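Local coordinates for molybdopterin biosynthesis protein (Mycobacterium abscessus, PDB 3TCR) that probably binds molybdopterin or a precursor of it during biosynthesis of the molybdenum cofactor, at residues 44-49 and 69-74; 48-53 and 59-64; 94-99 and 125-130; 133-138 and 184-189; 156-161 and 165-170. All coordinates share one frame; numbering follows the deposited sequence. Where two conformers were deposited one is given.

Contact 1: residues 44-49 and 69-74; sequences GRSLVV and ELLAEA
Leu-71, on the last turn of helix 64-73, reaches across to Ser-46 and Val-48 of strand 44-51, the backbones coming nearest at Ser-46 and Leu-71, whose CA atoms lie 7.6 Å apart. One leucine methyl does most of the touching. CD1 of Leu-71 lies 3.5 Å from OG of Ser-46 and 3.6 Å from CG2 of Val-48, bridging two residues whose side chains point to the same face of the strand. The second methyl, CD2, stands farther back, 4.2 Å from CB of Ser-46. With CG of Leu-71 turned anti to its own carbonyl carbon (chi1 -76°) and the chain extended beyond it, the forked end is carried down onto the strand, where it crosses the valine at a slant. Strand 44-51, helix 64-73 and strand 76-84 form a beta-alpha-beta unit, with the two strands side by side and parallel in the central mixed sheet, and this contact is where the connecting helix lies on the first of them. Leu-71 also reaches Val-78 on the second strand, Leu-105 of strand 105-109, and Met-180 of helix 173-196, which helps to cover the same face. The hydroxyl of Ser-46 is polar in an otherwise apolar patch. It is held at chi1 59°, between the backbone N and the carbonyl carbon, and OG is hydrogen-bonded to the carbonyl oxygen of Val-77 on the neighbouring strand. That bond satisfies the buried OG, while the methyl of Leu-71 meets it through van der Waals contact alone.

Contact 2: residues 48-53 and 59-64; sequences VVIVND and DQDTSG
Ile-50, near the end of strand 44-51, points its side chain at the turn that starts helix 64-73 and meets Asp-61 and Gly-64 there. From CB the chain leaves through CG1, which lies beside the backbone N (chi1 -64°), and this methylene is 3.2 Å from OD2 of Asp-61. A bend at chi2 (-55°) then folds CD1 back over the start of the helix. The terminal methyl is 3.5 Å from the same OD2 of Asp-61, and 3.7 Å from CA of Gly-64. The isoleucine and the aspartate approach from opposite directions, and OD2 rests against the CG1 branch. Gly-64 has no side chain, which leaves its CA open to the methyl. The other oxygen, OD1 of Asp-61, serves the turn itself. N of Ser-63 donates to OD1 of Asp-61 at 2.9 Å. N of Gly-64 donates to the same OD1 of Asp-61, also at 2.9 Å. The Gly-64 bond is almost straight (178°) and arrives on the syn side, while Ser-63 comes from above the carboxylate plane; both donors lie on the same face of that plane. These are capping bonds at the N-terminal end of helix 64-73: Asp-61 and Ser-63 lie in the loop that leaves strand 44-51, and Gly-64 begins the helix. Val-81 and Val-109 on the flanking strands also pack on Ile-50. The carboxylate thus has two roles: OD1 gathers two backbone N-H groups and is probably stabilised by the helix start, whereas OD2 meets the isoleucine by van der Waals contact, with no hydrogen bond between the two segments.

Contact 3: residues 94-99 and 125-130; sequences AVNTAV and QPLLDR
A short 3-10 turn, 125-127, follows helix 120-124 and brings Leu-127 against one side of helix 88-100. CD1 of Leu-127 meets CG1 of Val-95 at 3.7 Å and also OD1 of Asn-96 at 3.8 Å, whereas CD2 of Leu-127 turns to the amide, 3.6 Å from OD1 of Asn-96. The amide nitrogen is a little more distant, with ND2 of Asn-96 3.9 Å from CD2 of Leu-127. Both helix side chains run at a slant to the leucine. The CB of Asn-96 leaves the helix to one side, and a chi1 of -77° swings the amide round to the methyls. CD2 sits off the outer, O and N end of that amide, close to its plane, while CD1 lies well to one side of the plane; the contact is van der Waals, with no hydrogen bond between the segments. Val-95 is buried, whereas Asn-96 lies toward the partly exposed margin. Gln-92, one turn earlier on the helix, also touches Leu-127. Beyond the turn, the chain enters strand 130-131 at the sheet edge, where Asp-129 and Arg-130 both face Ile-160 in a classic beta bulge, while Ala-94 and Ala-98 of helix 88-100 pack on strand 44-51.

Contact 4: residues 133-138 and 184-189; sequences LGIAEA and TPMAIQ
Met-186 reaches out from helix 184-189 along the flank of Ile-135 on helix 133-138, the two side chains sliding past each other in opposite directions. Their CA atoms are the nearest pair, 7.5 Å apart. The sulfur passes beside the isoleucine, with SD of Met-186 4.2 Å from CG1 of Ile-135. Beyond it the chain bends at chi3 (107°), which turns the terminal methyl onto the backbone of the opposing helix rather than onward past it. There CE of Met-186 lies 3.9 Å from the carbonyl O of Gly-134 and 4.1 Å from CA of Ile-135, and CB of Ala-138, on the same side of the methyl, is 4.3 Å from CE. The small residues Gly-134 and Ala-138, one turn apart, give the methyl its seat. These segments run nearly antiparallel, at 168°, with axes 11.1 Å apart, a wide spacing that the long methionine spans. The helices they belong to, 133-145 and 173-196, lie together over one face of the central sheet, and Ile-135 also packs on Leu-165 and Val-167 of strand 164-169. Leu-183 and Ile-190 flank it on its partner helix. A second subunit approaches the same place: its Leu-153 packs on both Ile-135 and Met-186, and its Arg-140 forms a salt bridge with Glu-137, on a side of helix 133-138 turned from Met-186.

Contact 5: residues 156-161 and 165-170; sequences GVAGIS and LVVNIA
Asn-168 and Val-157 are joined by two hydrogen bonds at the end of a beta hairpin built from strands 158-161 and 164-169. The backbone N of Val-157 donates to OD1 of Asn-168 at 2.9 Å, tilted 29° from the carbonyl plane, while N of Asn-168 donates in return to O of Val-157 at 3.0 Å, nearly straight at 175°. A chi1 of -58° carries the amide alongside the valine, and the CG2 methyl of Val-157 lies 3.3 Å from OD1 of Asn-168. CB of Asn-168 also rests on Gly-156, 3.5 Å from its CA. Nearer the turn, Gly-159 and Val-166 form a hydrogen-bonded antiparallel pair, with N of Gly-159 2.9 Å from O of Val-166 and N of Val-166 2.8 Å from O of Gly-159. The pairs next to it, Ala-158 with Val-167 and Ile-160 with Leu-165, are non-hydrogen-bonded. Their side chains share one face, where CD1 of Ile-160 is 3.9 Å from CD1 of Leu-165. In the next shell, ND2 of Asn-168 donates to the hydroxyls of Thr-108 and Thr-124, so both ends of the amide are tied and its rotation is fixed. A water lies within hydrogen-bonding distance of O of Asn-168 and, in a weak contact, of O of Val-157. In the sheet, strand 164-169 lies between 105-109 and 158-161, and strand 158-161 is followed by 130-131. Ile-135 of helix 133-145 and Leu-183 of helix 173-196 pack over Val-167, and Thr-124 of helix 120-124 touches Val-166 on the other face.

Overall arrangement
Contacts 1 and 2 share strand 44-51 and follow one another along the beta-alpha-beta unit, the first a methyl packing onto the strand, the second a capped helix start. Contact 5 lies closest to the chain's centre, about 5 Å away, and is the one tied by backbone hydrogen bonds across its segments. Contact 4 packs two helices over the Ala-158 and Leu-165 face of contact 5, about 9 Å away between centres, and continues into the subunit interface. Contact 3 is partly buried rather than fully so; it touches contact 5 through the hydrogen bond of Leu-127 with Ser-161 and contact 1 through Ala-98 on Leu-47. Contacts 2 and 4 lie on opposite sides of the chain's centre.

Contact 1: residues 44-49 and 69-74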
# COMPACT_ATOMS: atom_id res chain seq x y z
N GLY A 44 -8.26 -7.93 25.60
CA GLY A 44 -6.86 -7.60 25.84
C GLY A 44 -6.75 -6.23 26.44
O GLY A 44 -7.77 -5.60 26.73
N ARG A 45 -5.51 -5.79 26.65
CA ARG A 45 -5.20 -4.49 27.21
C ARG A 45 -4.80 -3.51 26.09
O ARG A 45 -4.11 -3.88 25.14
CB ARG A 45 -4.05 -4.68 28.20
CG ARG A 45 -4.45 -5.40 29.48
CD ARG A 45 -3.24 -5.99 30.23
NE ARG A 45 -2.25 -4.97 30.53
CZ ARG A 45 -0.92 -5.05 30.34
NH1 ARG A 45 -0.33 -6.12 29.82
NH2 ARG A 45 -0.17 -4.02 30.68
N SER A 46 -5.20 -2.26 26.24
CA SER A 46 -4.91 -1.21 25.26
C SER A 46 -4.38 0.07 25.88
O SER A 46 -4.61 0.34 27.06
CB SER A 46 -6.18 -0.88 24.46
OG SER A 46 -7.21 -0.45 25.33
N LEU A 47 -3.66 0.84 25.07
CA LEU A 47 -3.20 2.18 25.43
C LEU A 47 -3.42 3.15 24.27
O LEU A 47 -3.19 2.82 23.11
CB LEU A 47 -1.72 2.17 25.80
CG LEU A 47 -1.09 3.52 26.26
CD1 LEU A 47 -1.21 3.67 27.78
CD2 LEU A 47 0.36 3.58 25.88
N VAL A 48 -3.86 4.36 24.60
CA VAL A 48 -4.05 5.41 23.65
C VAL A 48 -2.97 6.45 23.81
O VAL A 48 -2.71 6.94 24.93
CB VAL A 48 -5.41 6.10 23.89
CG1 VAL A 48 -5.67 7.15 22.80
CG2 VAL A 48 -6.50 5.04 23.92
N VAL A 49 -2.35 6.80 22.69
CA VAL A 49 -1.34 7.84 22.64
C VAL A 49 -1.88 9.00 21.80
O VAL A 49 -2.07 8.85 20.62
CB VAL A 49 -0.02 7.33 22.01
CG1 VAL A 49 1.02 8.45 21.96
CG2 VAL A 49 0.51 6.12 22.77
N GLU A 69 -13.72 5.13 24.79
CA GLU A 69 -15.02 4.50 24.86
C GLU A 69 -15.16 3.46 23.73
O GLU A 69 -15.68 2.40 23.97
CB GLU A 69 -16.14 5.53 24.91
CG GLU A 69 -17.47 4.95 25.39
CD GLU A 69 -17.42 4.27 26.77
OE1 GLU A 69 -16.48 4.48 27.59
OE2 GLU A 69 -18.37 3.52 27.05
N LEU A 70 -14.66 3.71 22.52
CA LEU A 70 -14.78 2.67 21.48
C LEU A 70 -13.95 1.42 21.80
O LEU A 70 -14.38 0.31 21.53
CB LEU A 70 -14.43 3.21 20.10
CG LEU A 70 -15.45 4.21 19.54
CD1 LEU A 70 -14.84 5.03 18.43
CD2 LEU A 70 -16.80 3.54 19.11
N LEU A 71 -12.77 1.60 22.39
CA LEU A 71 -11.97 0.46 22.85
C LEU A 71 -12.73 -0.33 23.88
O LEU A 71 -12.82 -1.56 23.77
CB LEU A 71 -10.62 0.91 23.45
CG LEU A 71 -9.52 1.33 22.45
CD1 LEU A 71 -8.35 2.03 23.16
CD2 LEU A 71 -9.04 0.15 21.61
N ALA A 72 -13.27 0.35 24.89
CA ALA A 72 -14.02 -0.34 25.95
C ALA A 72 -15.21 -1.08 25.35
O ALA A 72 -15.46 -2.24 25.69
CB ALA A 72 -14.51 0.63 27.02
N GLU A 73 -15.93 -0.43 24.46
CA GLU A 73 -17.10 -1.07 23.84
C GLU A 73 -16.76 -2.31 23.00
O GLU A 73 -17.59 -3.19 22.88
CB GLU A 73 -17.90 -0.07 23.01
CG GLU A 73 -18.63 0.92 23.89
CD GLU A 73 -19.33 2.04 23.13
OE1 GLU A 73 -19.17 2.15 21.89
OE2 GLU A 73 -20.04 2.83 23.81
N ALA A 74 -15.54 -2.37 22.44
CA ALA A 74 -15.06 -3.58 21.74
C ALA A 74 -14.52 -4.62 22.71
O ALA A 74 -14.07 -5.66 22.27
CB ALA A 74 -13.97 -3.24 20.71

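Contact 2: residues 48-53 and 59-64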
# COMPACT_ATOMS: atom_id res chain seq x y z
N VAL A 48 -3.86 4.36 24.60
CA VAL A 48 -4.05 5.41 23.65
C VAL A 48 -2.97 6.45 23.81
O VAL A 48 -2.71 6.94 24.93
CB VAL A 48 -5.41 6.10 23.89
CG1 VAL A 48 -5.67 7.15 22.80
CG2 VAL A 48 -6.50 5.04 23.92
N VAL A 49 -2.35 6.80 22.69
CA VAL A 49 -1.34 7.84 22.64
C VAL A 49 -1.88 9.00 21.80
O VAL A 49 -2.07 8.85 20.62
CB VAL A 49 -0.02 7.33 22.01
CG1 VAL A 49 1.02 8.45 21.96
CG2 VAL A 49 0.51 6.12 22.77
N ILE A 50 -2.15 10.15 22.43
CA ILE A 50 -2.65 11.34 21.72
C ILE A 50 -1.43 12.09 21.24
O ILE A 50 -0.60 12.48 22.05
CB ILE A 50 -3.42 12.28 22.66
CG1 ILE A 50 -4.68 11.59 23.19
CG2 ILE A 50 -3.74 13.61 21.96
CD1 ILE A 50 -5.59 11.04 22.12
N VAL A 51 -1.30 12.27 19.93
CA VAL A 51 -0.16 12.98 19.38
C VAL A 51 -0.65 14.34 18.91
O VAL A 51 -1.21 14.47 17.82
CB VAL A 51 0.52 12.22 18.19
CG1 VAL A 51 1.72 13.03 17.68
CG2 VAL A 51 0.92 10.80 18.59
N ASN A 52 -0.47 15.34 19.76
CA ASN A 52 -1.02 16.67 19.50
C ASN A 52 -0.30 17.77 20.28
O ASN A 52 -0.37 17.80 21.50
CB ASN A 52 -2.49 16.67 19.89
CG ASN A 52 -3.25 17.84 19.32
OD1 ASN A 52 -3.02 19.00 19.66
ND2 ASN A 52 -4.15 17.53 18.42
N ASP A 53 0.38 18.68 19.59
CA ASP A 53 1.09 19.79 20.29
C ASP A 53 0.22 20.62 21.21
O ASP A 53 0.65 20.98 22.29
CB ASP A 53 1.73 20.73 19.30
CG ASP A 53 2.81 20.08 18.55
OD1 ASP A 53 3.53 19.27 19.17
OD2 ASP A 53 2.93 20.35 17.35
N ASP A 59 -4.66 22.23 25.89
CA ASP A 59 -5.95 22.31 25.18
C ASP A 59 -6.74 21.06 25.44
O ASP A 59 -6.21 20.01 25.71
CB ASP A 59 -5.81 22.51 23.66
CG ASP A 59 -5.55 23.97 23.27
OD1 ASP A 59 -5.58 24.28 22.06
OD2 ASP A 59 -5.29 24.79 24.17
N GLN A 60 -8.04 21.23 25.32
CA GLN A 60 -9.02 20.18 25.44
C GLN A 60 -8.84 19.08 24.35
O GLN A 60 -9.04 19.35 23.16
CB GLN A 60 -10.40 20.85 25.30
CG GLN A 60 -11.61 19.94 25.35
CD GLN A 60 -12.91 20.72 25.37
OE1 GLN A 60 -12.96 21.87 25.82
NE2 GLN A 60 -13.98 20.09 24.89
N ASP A 61 -8.43 17.88 24.76
CA ASP A 61 -8.45 16.69 23.91
C ASP A 61 -9.87 16.13 23.71
O ASP A 61 -10.43 15.50 24.59
CB ASP A 61 -7.59 15.58 24.53
CG ASP A 61 -7.65 14.25 23.73
OD1 ASP A 61 -8.11 14.25 22.55
OD2 ASP A 61 -7.25 13.20 24.31
N THR A 62 -10.40 16.32 22.51
CA THR A 62 -11.73 15.94 22.10
C THR A 62 -11.79 14.54 21.44
O THR A 62 -12.87 14.02 21.17
CB THR A 62 -12.22 17.03 21.13
OG1 THR A 62 -12.96 18.02 21.87
CG2 THR A 62 -13.09 16.52 20.05
N SER A 63 -10.63 13.94 21.16
CA SER A 63 -10.56 12.65 20.47
C SER A 63 -10.33 11.48 21.40
O SER A 63 -10.90 10.42 21.22
CB SER A 63 -9.41 12.64 19.47
OG SER A 63 -9.89 13.14 18.27
N GLY A 64 -9.43 11.65 22.35
CA GLY A 64 -9.10 10.57 23.29
C GLY A 64 -10.25 9.89 24.01
O GLY A 64 -10.26 8.66 24.13

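Contact 3: residues 94-99 and 125-130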
# COMPACT_ATOMS: atom_id res chain seq x y z
N ALA A 94 6.68 6.83 24.27
CA ALA A 94 5.32 6.46 24.66
C ALA A 94 5.00 5.04 24.14
O ALA A 94 4.55 4.19 24.89
CB ALA A 94 4.30 7.50 24.14
N VAL A 95 5.24 4.80 22.85
CA VAL A 95 4.95 3.47 22.30
C VAL A 95 5.84 2.38 22.94
O VAL A 95 5.35 1.31 23.33
CB VAL A 95 5.10 3.47 20.78
CG1 VAL A 95 5.00 2.05 20.22
CG2 VAL A 95 4.05 4.41 20.16
N ASN A 96 7.14 2.64 23.04
CA ASN A 96 8.09 1.65 23.59
C ASN A 96 7.72 1.34 25.04
O ASN A 96 7.91 0.21 25.48
CB ASN A 96 9.56 2.14 23.53
CG ASN A 96 10.16 2.04 22.13
OD1 ASN A 96 9.75 1.21 21.36
ND2 ASN A 96 11.10 2.91 21.80
N THR A 97 7.15 2.31 25.75
CA THR A 97 6.73 2.05 27.12
C THR A 97 5.55 1.06 27.15
O THR A 97 5.52 0.14 27.99
CB THR A 97 6.46 3.36 27.89
OG1 THR A 97 7.69 4.08 27.97
CG2 THR A 97 6.01 3.08 29.36
N ALA A 98 4.62 1.21 26.22
CA ALA A 98 3.52 0.27 26.12
C ALA A 98 4.06 -1.12 25.74
O ALA A 98 3.65 -2.11 26.30
CB ALA A 98 2.52 0.73 25.10
N VAL A 99 5.03 -1.15 24.82
CA VAL A 99 5.62 -2.41 24.34
C VAL A 99 6.30 -3.15 25.47
O VAL A 99 6.09 -4.38 25.64
CB VAL A 99 6.63 -2.15 23.17
CG1 VAL A 99 7.46 -3.40 22.81
CG2 VAL A 99 5.88 -1.57 21.95
N GLN A 125 7.18 3.53 12.40
CA GLN A 125 7.75 2.56 11.45
C GLN A 125 9.04 1.87 11.95
O GLN A 125 9.12 0.63 11.89
CB GLN A 125 7.98 3.20 10.07
CG GLN A 125 8.47 2.24 8.96
CD GLN A 125 7.41 1.25 8.53
OE1 GLN A 125 6.21 1.56 8.56
NE2 GLN A 125 7.83 0.03 8.14
N PRO A 126 10.01 2.63 12.49
CA PRO A 126 11.25 1.93 12.93
C PRO A 126 11.10 0.99 14.11
O PRO A 126 12.00 0.19 14.39
CB PRO A 126 12.24 3.07 13.28
CG PRO A 126 11.61 4.33 12.72
CD PRO A 126 10.12 4.09 12.57
N LEU A 127 9.99 1.10 14.82
CA LEU A 127 9.72 0.22 15.98
C LEU A 127 9.05 -1.10 15.58
O LEU A 127 8.87 -1.99 16.43
CB LEU A 127 8.80 0.93 16.98
CG LEU A 127 9.20 2.35 17.42
CD1 LEU A 127 8.14 2.86 18.38
CD2 LEU A 127 10.59 2.31 18.03
N LEU A 128 8.61 -1.19 14.33
CA LEU A 128 7.80 -2.33 13.91
C LEU A 128 8.69 -3.52 13.56
O LEU A 128 9.59 -3.36 12.77
CB LEU A 128 6.93 -1.95 12.71
CG LEU A 128 5.90 -0.82 12.95
CD1 LEU A 128 5.04 -0.54 11.71
CD2 LEU A 128 5.02 -1.12 14.16
N ASP A 129 8.46 -4.68 14.16
CA ASP A 129 9.17 -5.90 13.76
C ASP A 129 8.60 -6.44 12.46
O ASP A 129 9.31 -7.12 11.70
CB ASP A 129 9.05 -7.00 14.84
CG ASP A 129 9.63 -6.58 16.15
OD1 ASP A 129 10.83 -6.25 16.21
OD2 ASP A 129 8.89 -6.56 17.13
N ARG A 130 7.29 -6.24 12.27
CA ARG A 130 6.65 -6.52 10.98
C ARG A 130 5.45 -5.59 10.76
O ARG A 130 4.66 -5.36 11.65
CB ARG A 130 6.29 -8.02 10.79
CG ARG A 130 5.21 -8.61 11.67
CD ARG A 130 5.15 -10.15 11.51
NE ARG A 130 6.40 -10.67 10.93
CZ ARG A 130 6.70 -11.95 10.69
NH1 ARG A 130 5.85 -12.91 11.04
NH2 ARG A 130 7.85 -12.27 10.13

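Contact 4: residues 133-138 and 184-189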
# COMPACT_ATOMS: atom_id res chain seq x y z
N LEU A 133 0.31 -3.88 6.52
CA LEU A 133 -0.15 -2.93 5.54
C LEU A 133 -1.65 -3.02 5.39
O LEU A 133 -2.32 -2.01 5.17
CB LEU A 133 0.53 -3.17 4.19
CG LEU A 133 1.96 -2.65 4.02
CD1 LEU A 133 2.54 -3.10 2.66
CD2 LEU A 133 1.97 -1.14 4.16
N GLY A 134 -2.18 -4.22 5.48
CA GLY A 134 -3.61 -4.44 5.41
C GLY A 134 -4.44 -3.57 6.33
O GLY A 134 -5.54 -3.16 5.96
N ILE A 135 -3.94 -3.32 7.54
CA ILE A 135 -4.66 -2.48 8.50
C ILE A 135 -4.65 -1.02 8.01
O ILE A 135 -5.71 -0.39 7.89
CB ILE A 135 -4.07 -2.60 9.93
CG1 ILE A 135 -4.27 -4.02 10.52
CG2 ILE A 135 -4.72 -1.63 10.89
CD1 ILE A 135 -3.61 -4.21 11.87
N ALA A 136 -3.45 -0.50 7.69
CA ALA A 136 -3.26 0.89 7.27
C ALA A 136 -4.06 1.17 5.99
O ALA A 136 -4.75 2.19 5.90
CB ALA A 136 -1.77 1.23 7.06
N GLU A 137 -3.97 0.25 5.02
CA GLU A 137 -4.71 0.34 3.75
C GLU A 137 -6.23 0.30 3.93
O GLU A 137 -6.96 1.10 3.31
CB GLU A 137 -4.32 -0.81 2.79
CG GLU A 137 -2.88 -0.80 2.29
CD GLU A 137 -2.46 -2.08 1.54
OE1 GLU A 137 -3.31 -3.01 1.33
OE2 GLU A 137 -1.28 -2.15 1.14
N ALA A 138 -6.71 -0.62 4.74
CA ALA A 138 -8.15 -0.68 5.04
C ALA A 138 -8.66 0.62 5.74
O ALA A 138 -9.77 1.07 5.47
CB ALA A 138 -8.48 -1.91 5.91
N THR A 184 -10.98 -2.18 15.01
CA THR A 184 -11.20 -3.03 16.17
C THR A 184 -11.52 -4.50 15.86
O THR A 184 -11.03 -5.37 16.56
CB THR A 184 -12.18 -2.44 17.19
OG1 THR A 184 -13.47 -2.20 16.61
CG2 THR A 184 -11.61 -1.13 17.80
N PRO A 185 -12.29 -4.80 14.80
CA PRO A 185 -12.42 -6.26 14.53
C PRO A 185 -11.10 -6.90 14.09
O PRO A 185 -10.84 -8.04 14.41
CB PRO A 185 -13.47 -6.36 13.43
CG PRO A 185 -14.11 -5.02 13.36
CD PRO A 185 -13.12 -3.99 13.90
N MET A 186 -10.28 -6.17 13.37
CA MET A 186 -8.98 -6.68 12.94
C MET A 186 -8.07 -6.93 14.15
O MET A 186 -7.43 -7.99 14.26
CB MET A 186 -8.31 -5.72 11.97
CG MET A 186 -9.05 -5.56 10.64
SD MET A 186 -8.32 -4.27 9.57
CE MET A 186 -7.60 -5.38 8.38
N ALA A 187 -8.06 -5.98 15.07
CA ALA A 187 -7.25 -6.06 16.27
C ALA A 187 -7.68 -7.23 17.14
O ALA A 187 -6.82 -7.97 17.64
CB ALA A 187 -7.29 -4.75 17.06
N ILE A 188 -8.99 -7.41 17.32
CA ILE A 188 -9.52 -8.57 18.06
C ILE A 188 -9.00 -9.87 17.43
O ILE A 188 -8.49 -10.73 18.12
CB ILE A 188 -11.07 -8.54 18.13
CG1 ILE A 188 -11.54 -7.38 19.05
CG2 ILE A 188 -11.67 -9.89 18.59
CD1 ILE A 188 -13.05 -7.11 19.00
N GLN A 189 -9.04 -9.98 16.10
CA GLN A 189 -8.61 -11.20 15.44
C GLN A 189 -7.11 -11.47 15.58
O GLN A 189 -6.69 -12.62 15.70
CB GLN A 189 -9.03 -11.23 13.97
CG GLN A 189 -10.44 -11.77 13.79
CD GLN A 189 -11.14 -11.25 12.55
OE1 GLN A 189 -10.91 -10.11 12.09
NE2 GLN A 189 -12.02 -12.09 11.98

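Contact 5: residues 156-161 and 165-170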
# COMPACT_ATOMS: atom_id res chain seq x y z
N GLY A 156 -0.61 7.14 8.25
CA GLY A 156 -0.48 6.20 9.35
C GLY A 156 0.06 4.85 8.91
O GLY A 156 -0.21 4.40 7.78
N VAL A 157 0.88 4.23 9.75
CA VAL A 157 1.30 2.84 9.54
C VAL A 157 0.71 1.96 10.64
O VAL A 157 0.08 2.45 11.60
CB VAL A 157 2.83 2.71 9.53
CG1 VAL A 157 3.46 3.59 8.44
CG2 VAL A 157 3.40 3.04 10.91
N ALA A 158 0.94 0.65 10.50
CA ALA A 158 0.45 -0.34 11.45
C ALA A 158 1.36 -1.56 11.44
O ALA A 158 1.91 -1.93 10.39
CB ALA A 158 -0.98 -0.75 11.13
N GLY A 159 1.48 -2.20 12.59
CA GLY A 159 2.34 -3.38 12.70
C GLY A 159 2.47 -3.92 14.11
O GLY A 159 1.77 -3.44 15.03
N ILE A 160 3.35 -4.94 14.27
CA ILE A 160 3.60 -5.58 15.55
C ILE A 160 4.95 -5.10 16.02
O ILE A 160 5.92 -5.14 15.26
CB ILE A 160 3.65 -7.12 15.46
CG1 ILE A 160 2.33 -7.71 14.94
CG2 ILE A 160 4.00 -7.78 16.81
CD1 ILE A 160 1.12 -7.39 15.80
N SER A 161 5.01 -4.65 17.27
CA SER A 161 6.25 -4.35 17.94
C SER A 161 6.28 -5.15 19.24
O SER A 161 5.44 -4.94 20.11
CB SER A 161 6.32 -2.85 18.22
OG SER A 161 7.57 -2.45 18.74
N LEU A 165 0.34 -4.82 19.11
CA LEU A 165 -0.17 -4.28 17.85
C LEU A 165 -0.25 -2.73 17.99
O LEU A 165 -0.83 -2.23 18.93
CB LEU A 165 -1.54 -4.88 17.52
CG LEU A 165 -2.31 -4.40 16.29
CD1 LEU A 165 -1.50 -4.62 15.01
CD2 LEU A 165 -3.70 -5.07 16.24
N VAL A 166 0.39 -2.02 17.05
CA VAL A 166 0.49 -0.57 17.02
C VAL A 166 -0.15 -0.06 15.73
O VAL A 166 0.22 -0.51 14.64
CB VAL A 166 1.96 -0.09 17.11
CG1 VAL A 166 2.00 1.44 17.25
CG2 VAL A 166 2.69 -0.80 18.27
N VAL A 167 -1.10 0.86 15.86
CA VAL A 167 -1.83 1.43 14.73
C VAL A 167 -1.98 2.96 14.86
O VAL A 167 -2.49 3.47 15.87
CB VAL A 167 -3.24 0.78 14.61
CG1 VAL A 167 -3.97 1.25 13.35
CG2 VAL A 167 -3.13 -0.77 14.69
N ASN A 168 -1.51 3.68 13.84
CA ASN A 168 -1.71 5.13 13.75
C ASN A 168 -3.06 5.49 13.11
O ASN A 168 -3.38 5.02 11.99
CB ASN A 168 -0.67 5.76 12.81
CG ASN A 168 0.78 5.52 13.22
OD1 ASN A 168 1.65 5.43 12.32
ND2 ASN A 168 1.07 5.51 14.53
N ILE A 169 -3.84 6.34 13.77
CA ILE A 169 -4.97 6.98 13.08
C ILE A 169 -4.91 8.51 13.13
O ILE A 169 -4.25 9.08 14.01
CB ILE A 169 -6.33 6.42 13.54
CG1 ILE A 169 -6.72 6.88 14.91
CG2 ILE A 169 -6.30 4.88 13.64
CD1 ILE A 169 -7.80 5.92 15.46
N ALA A 170 -5.57 9.15 12.17
CA ALA A 170 -5.63 10.62 12.11
C ALA A 170 -6.37 11.16 13.29
O ALA A 170 -7.14 10.45 13.95
CB ALA A 170 -6.26 11.13 10.81
O HOH W 1 -2.61 3.04 10.16